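PDB 2HF8: probable hydrogenase nickel incorporation protein hypB from Methanocaldococcus jannaschii, which probably binds and slowly hydrolyses GTP, an activity required for inserting nickel into [NiFe] hydrogenases during their maturation. Local coordinates for residues N129-A134 with E157-I162. Residues are numbered along the deposited sequence; the frame is centred on the assembly and turned at random.
Sequences NLICPA and EKHPGI. With ZN (zinc ion), chain D; GSP (5'-guanosine-diphosphate-monothiophosphate), chain J.
Leu-130 reaches from the loop 129-134 to both His-159 and Ile-162, crossing each side chain at about a right angle. Its CB lies 4.0 Å from His-159 ND1. Beyond CG the two methyls part: CD1 sits over one face of the imidazole, 4.0 Å from the ring centroid and shifted toward the rim, a CH-pi contact, while CD2 meets Ile-162 CG2. Leu-130 also touches Val-145 and Ile-147 of strand 142-148 in the parallel sheet. Ile-162 places CG1 anti to its backbone N (chi1 -159°), which brings CD1 to within 3.7 Å of Asn-129 O and against Pro-133 CB. Its CG2 meets Leu-130 O at 3.4 Å, and Ala-134 CB packs on Ile-162 CA. The polar link is indirect: a water lies 3.0 Å from Leu-130 O, to which it donates, and 2.9 Å from Ile-162 N, from which it accepts, in the first turn of helix 160-163, where His-159 is the N-cap residue. Within the loop, Asn-129 OD1 accepts from Ile-131 N at 2.9 Å, closing an Asx turn, and more weakly from Cys-132 N. An alanine in place of His-159 would probably open a gap beside Leu-130 and leave CD1 without the ring face it packs on. The two segments also reach functional sites: Cys-132 SG binds zinc at 2.2 Å with Cys-100 of the same chain and Cys-100 of the second subunit, so the ion bridges the dimer, and Lys-158 NZ makes a weak hydrogen bond to the thiophosphate of a nucleotide also bound by Lys-51 and Thr-52 of the second subunit. The contact itself is mainly apolar, with one water linking Leu-130 O and Ile-162 N; His-159 ND1 is buried without a partner, so packing holds the ring on this side.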
ATOM      1  N   ASN A 129       1.412  -0.571   4.260  1.00 17.92           N
ATOM      2  CA  ASN A 129       2.647  -0.943   3.566  1.00 18.83           C
ATOM      3  C   ASN A 129       2.866  -2.446   3.738  1.00 19.12           C
ATOM      4  O   ASN A 129       2.927  -2.942   4.868  1.00 19.11           O
ATOM      5  CB  ASN A 129       3.837  -0.157   4.150  1.00 19.04           C
ATOM      6  CG  ASN A 129       5.109  -0.268   3.313  1.00 20.13           C
ATOM      7  OD1 ASN A 129       5.326  -1.242   2.589  1.00 21.87           O
ATOM      8  ND2 ASN A 129       5.971   0.735   3.430  1.00 21.32           N
ATOM      9  N   LEU A 130       2.975  -3.168   2.620  1.00 19.34           N
ATOM     10  CA  LEU A 130       3.163  -4.623   2.660  1.00 19.68           C
ATOM     11  C   LEU A 130       4.615  -5.054   2.517  1.00 20.43           C
ATOM     12  O   LEU A 130       4.904  -6.240   2.304  1.00 20.92           O
ATOM     13  CB  LEU A 130       2.311  -5.324   1.596  1.00 19.30           C
ATOM     14  CG  LEU A 130       0.829  -5.552   1.882  1.00 18.30           C
ATOM     15  CD1 LEU A 130       0.200  -6.308   0.713  1.00 16.56           C
ATOM     16  CD2 LEU A 130       0.604  -6.287   3.204  1.00 16.40           C
ATOM     17  N   ILE A 131       5.527  -4.098   2.648  1.00 20.97           N
ATOM     18  CA  ILE A 131       6.944  -4.369   2.456  1.00 21.38           C
ATOM     19  C   ILE A 131       7.756  -4.112   3.724  1.00 21.65           C
ATOM     20  O   ILE A 131       8.133  -5.059   4.415  1.00 21.87           O
ATOM     21  CB  ILE A 131       7.516  -3.585   1.234  1.00 21.26           C
ATOM     22  CG1 ILE A 131       6.756  -3.981  -0.042  1.00 21.47           C
ATOM     23  CG2 ILE A 131       9.021  -3.844   1.083  1.00 21.21           C
ATOM     24  CD1 ILE A 131       7.032  -3.123  -1.258  1.00 21.66           C
ATOM     25  N   CYS A 132       7.992  -2.838   4.033  1.00 21.90           N
ATOM     26  CA  CYS A 132       8.944  -2.426   5.076  1.00 22.43           C
ATOM     27  C   CYS A 132       8.639  -2.921   6.502  1.00 22.30           C
ATOM     28  O   CYS A 132       9.562  -3.323   7.209  1.00 22.33           O
ATOM     29  CB  CYS A 132       9.129  -0.902   5.061  1.00 22.32           C
ATOM     30  SG  CYS A 132       9.012  -0.169   3.405  1.00 24.27           S
ATOM     31  N   PRO A 133       7.360  -2.880   6.940  1.00 22.39           N
ATOM     32  CA  PRO A 133       7.045  -3.359   8.300  1.00 22.55           C
ATOM     33  C   PRO A 133       7.456  -4.807   8.632  1.00 22.84           C
ATOM     34  O   PRO A 133       7.502  -5.166   9.809  1.00 22.92           O
ATOM     35  CB  PRO A 133       5.523  -3.193   8.383  1.00 22.38           C
ATOM     36  CG  PRO A 133       5.220  -2.106   7.410  1.00 22.23           C
ATOM     37  CD  PRO A 133       6.154  -2.353   6.271  1.00 22.11           C
ATOM     38  N   ALA A 134       7.768  -5.615   7.618  1.00 23.27           N
ATOM     39  CA  ALA A 134       8.226  -6.992   7.827  1.00 23.66           C
ATOM     40  C   ALA A 134       9.496  -7.085   8.678  1.00 24.11           C
ATOM     41  O   ALA A 134       9.653  -8.024   9.467  1.00 24.25           O
ATOM     42  CB  ALA A 134       8.442  -7.687   6.495  1.00 23.73           C
ATOM     43  N   GLU A 157       0.833 -13.843  -2.629  1.00 15.14           N
ATOM     44  CA  GLU A 157       2.032 -14.460  -3.206  1.00 15.99           C
ATOM     45  C   GLU A 157       3.036 -13.432  -3.727  1.00 15.64           C
ATOM     46  O   GLU A 157       4.218 -13.733  -3.838  1.00 15.67           O
ATOM     47  CB  GLU A 157       1.705 -15.553  -4.238  1.00 16.12           C
ATOM     48  CG  GLU A 157       0.770 -15.162  -5.367  1.00 17.55           C
ATOM     49  CD  GLU A 157       0.580 -16.285  -6.389  1.00 17.94           C
ATOM     50  OE1 GLU A 157       1.292 -17.312  -6.316  1.00 20.34           O
ATOM     51  OE2 GLU A 157      -0.286 -16.130  -7.277  1.00 21.12           O
ATOM     52  N   LYS A 158       2.563 -12.213  -4.002  1.00 15.41           N
ATOM     53  CA  LYS A 158       3.433 -11.098  -4.388  1.00 15.25           C
ATOM     54  C   LYS A 158       4.220 -10.512  -3.215  1.00 15.03           C
ATOM     55  O   LYS A 158       5.199  -9.795  -3.430  1.00 15.01           O
ATOM     56  CB  LYS A 158       2.627  -9.978  -5.043  1.00 15.27           C
ATOM     57  CG  LYS A 158       2.348 -10.160  -6.521  1.00 16.17           C
ATOM     58  CD  LYS A 158       1.338  -9.118  -6.992  1.00 16.98           C
ATOM     59  CE  LYS A 158       1.494  -8.823  -8.467  1.00 17.99           C
ATOM     60  NZ  LYS A 158       0.230  -8.260  -9.037  1.00 18.98           N
ATOM     61  N   HIS A 159       3.796 -10.798  -1.981  1.00 14.50           N
ATOM     62  CA  HIS A 159       4.452 -10.222  -0.798  1.00 14.48           C
ATOM     63  C   HIS A 159       4.722 -11.253   0.309  1.00 14.35           C
ATOM     64  O   HIS A 159       4.257 -11.077   1.439  1.00 13.91           O
ATOM     65  CB  HIS A 159       3.630  -9.044  -0.242  1.00 14.49           C
ATOM     66  CG  HIS A 159       3.223  -8.043  -1.280  1.00 15.01           C
ATOM     67  ND1 HIS A 159       4.009  -6.963  -1.625  1.00 16.08           N
ATOM     68  CD2 HIS A 159       2.115  -7.964  -2.054  1.00 14.32           C
ATOM     69  CE1 HIS A 159       3.400  -6.263  -2.565  1.00 16.68           C
ATOM     70  NE2 HIS A 159       2.250  -6.851  -2.845  1.00 16.34           N
ATOM     71  N   PRO A 160       5.488 -12.322  -0.002  1.00 14.46           N
ATOM     72  CA  PRO A 160       5.642 -13.424   0.965  1.00 14.38           C
ATOM     73  C   PRO A 160       6.375 -13.028   2.258  1.00 14.32           C
ATOM     74  O   PRO A 160       6.066 -13.564   3.325  1.00 14.02           O
ATOM     75  CB  PRO A 160       6.438 -14.473   0.179  1.00 14.35           C
ATOM     76  CG  PRO A 160       7.174 -13.696  -0.860  1.00 14.47           C
ATOM     77  CD  PRO A 160       6.251 -12.575  -1.241  1.00 14.40           C
ATOM     78  N   GLY A 161       7.312 -12.085   2.158  1.00 14.08           N
ATOM     79  CA  GLY A 161       8.130 -11.654   3.292  1.00 13.85           C
ATOM     80  C   GLY A 161       7.334 -11.222   4.509  1.00 13.80           C
ATOM     81  O   GLY A 161       7.575 -11.701   5.623  1.00 13.62           O
ATOM     82  N   ILE A 162       6.380 -10.317   4.297  1.00 13.53           N
ATOM     83  CA  ILE A 162       5.535  -9.838   5.393  1.00 13.26           C
ATOM     84  C   ILE A 162       4.611 -10.943   5.936  1.00 13.08           C
ATOM     85  O   ILE A 162       4.348 -11.001   7.138  1.00 13.07           O
ATOM     86  CB  ILE A 162       4.752  -8.545   5.008  1.00 13.15           C
ATOM     87  CG1 ILE A 162       4.303  -7.787   6.269  1.00 13.23           C
ATOM     88  CG2 ILE A 162       3.596  -8.850   4.044  1.00 12.84           C
ATOM     89  CD1 ILE A 162       3.779  -6.365   6.002  1.00 13.18           C
TER
HETATM   90 ZN    ZN D 401      10.728   1.152   3.065  0.80 23.29          ZN
HETATM   91  PG  GSP J 300      -0.040  -4.306  -7.676  1.00 13.19           P
HETATM   92  O3B GSP J 300      -1.558  -3.979  -8.113  1.00 11.43           O
HETATM   93  S1G GSP J 300       0.488  -3.136  -6.548  1.00 15.59           S
HETATM   94  O2G GSP J 300       0.004  -5.695  -7.010  1.00 12.13           O
HETATM   95  O3G GSP J 300       0.895  -4.302  -8.893  1.00 12.98           O
HETATM   96  PB  GSP J 300      -1.994  -3.043  -9.358  1.00 10.46           P
HETATM   97  O1B GSP J 300      -1.982  -1.627  -8.941  1.00 10.12           O
HETATM   98  O2B GSP J 300      -1.210  -3.268 -10.593  1.00 10.20           O
HETATM   99  PA  GSP J 300      -4.111  -4.523 -10.622  1.00 11.22           P
HETATM  100  O1A GSP J 300      -4.138  -3.977 -11.990  1.00 10.20           O
HETATM  101  O2A GSP J 300      -3.396  -5.822 -10.560  1.00 10.44           O
HETATM  102  O3A GSP J 300      -3.529  -3.457  -9.571  1.00 10.15           O
HETATM  103  O5' GSP J 300      -5.622  -4.691 -10.110  1.00 11.04           O
HETATM  104  C5' GSP J 300      -5.926  -5.280  -8.864  1.00 10.89           C
HETATM  105  C4' GSP J 300      -7.323  -5.887  -8.952  1.00 11.35           C
HETATM  106  O4' GSP J 300      -8.277  -4.855  -9.103  1.00 11.29           O
HETATM  107  C3' GSP J 300      -7.493  -6.798 -10.162  1.00 11.92           C
HETATM  108  O3' GSP J 300      -8.180  -7.952  -9.740  1.00 12.94           O
HETATM  109  C2' GSP J 300      -8.344  -6.001 -11.136  1.00 11.85           C
HETATM  110  O2' GSP J 300      -9.203  -6.822 -11.893  1.00 12.62           O
HETATM  111  C1' GSP J 300      -9.136  -5.114 -10.196  1.00 10.22           C
HETATM  112  N9  GSP J 300      -9.533  -3.808 -10.738  1.00  9.91           N
HETATM  113  C8  GSP J 300      -8.722  -2.817 -11.240  1.00  9.86           C
HETATM  114  N7  GSP J 300      -9.504  -1.766 -11.582  1.00 10.09           N
HETATM  115  C5  GSP J 300     -10.795  -2.078 -11.295  1.00 10.25           C
HETATM  116  C6  GSP J 300     -11.997  -1.388 -11.436  1.00  9.66           C
HETATM  117  O6  GSP J 300     -12.001  -0.259 -11.907  1.00  9.40           O
HETATM  118  N1  GSP J 300     -13.183  -1.984 -11.038  1.00  9.71           N
HETATM  119  C2  GSP J 300     -13.179  -3.262 -10.500  1.00  9.66           C
HETATM  120  N2  GSP J 300     -14.312  -3.847 -10.115  1.00  9.50           N
HETATM  121  N3  GSP J 300     -11.988  -3.939 -10.364  1.00  9.50           N
HETATM  122  C4  GSP J 300     -10.820  -3.359 -10.755  1.00 10.07           C
HETATM  123  O   HOH W   1       6.911  -8.524   2.095  1.00 27.43           O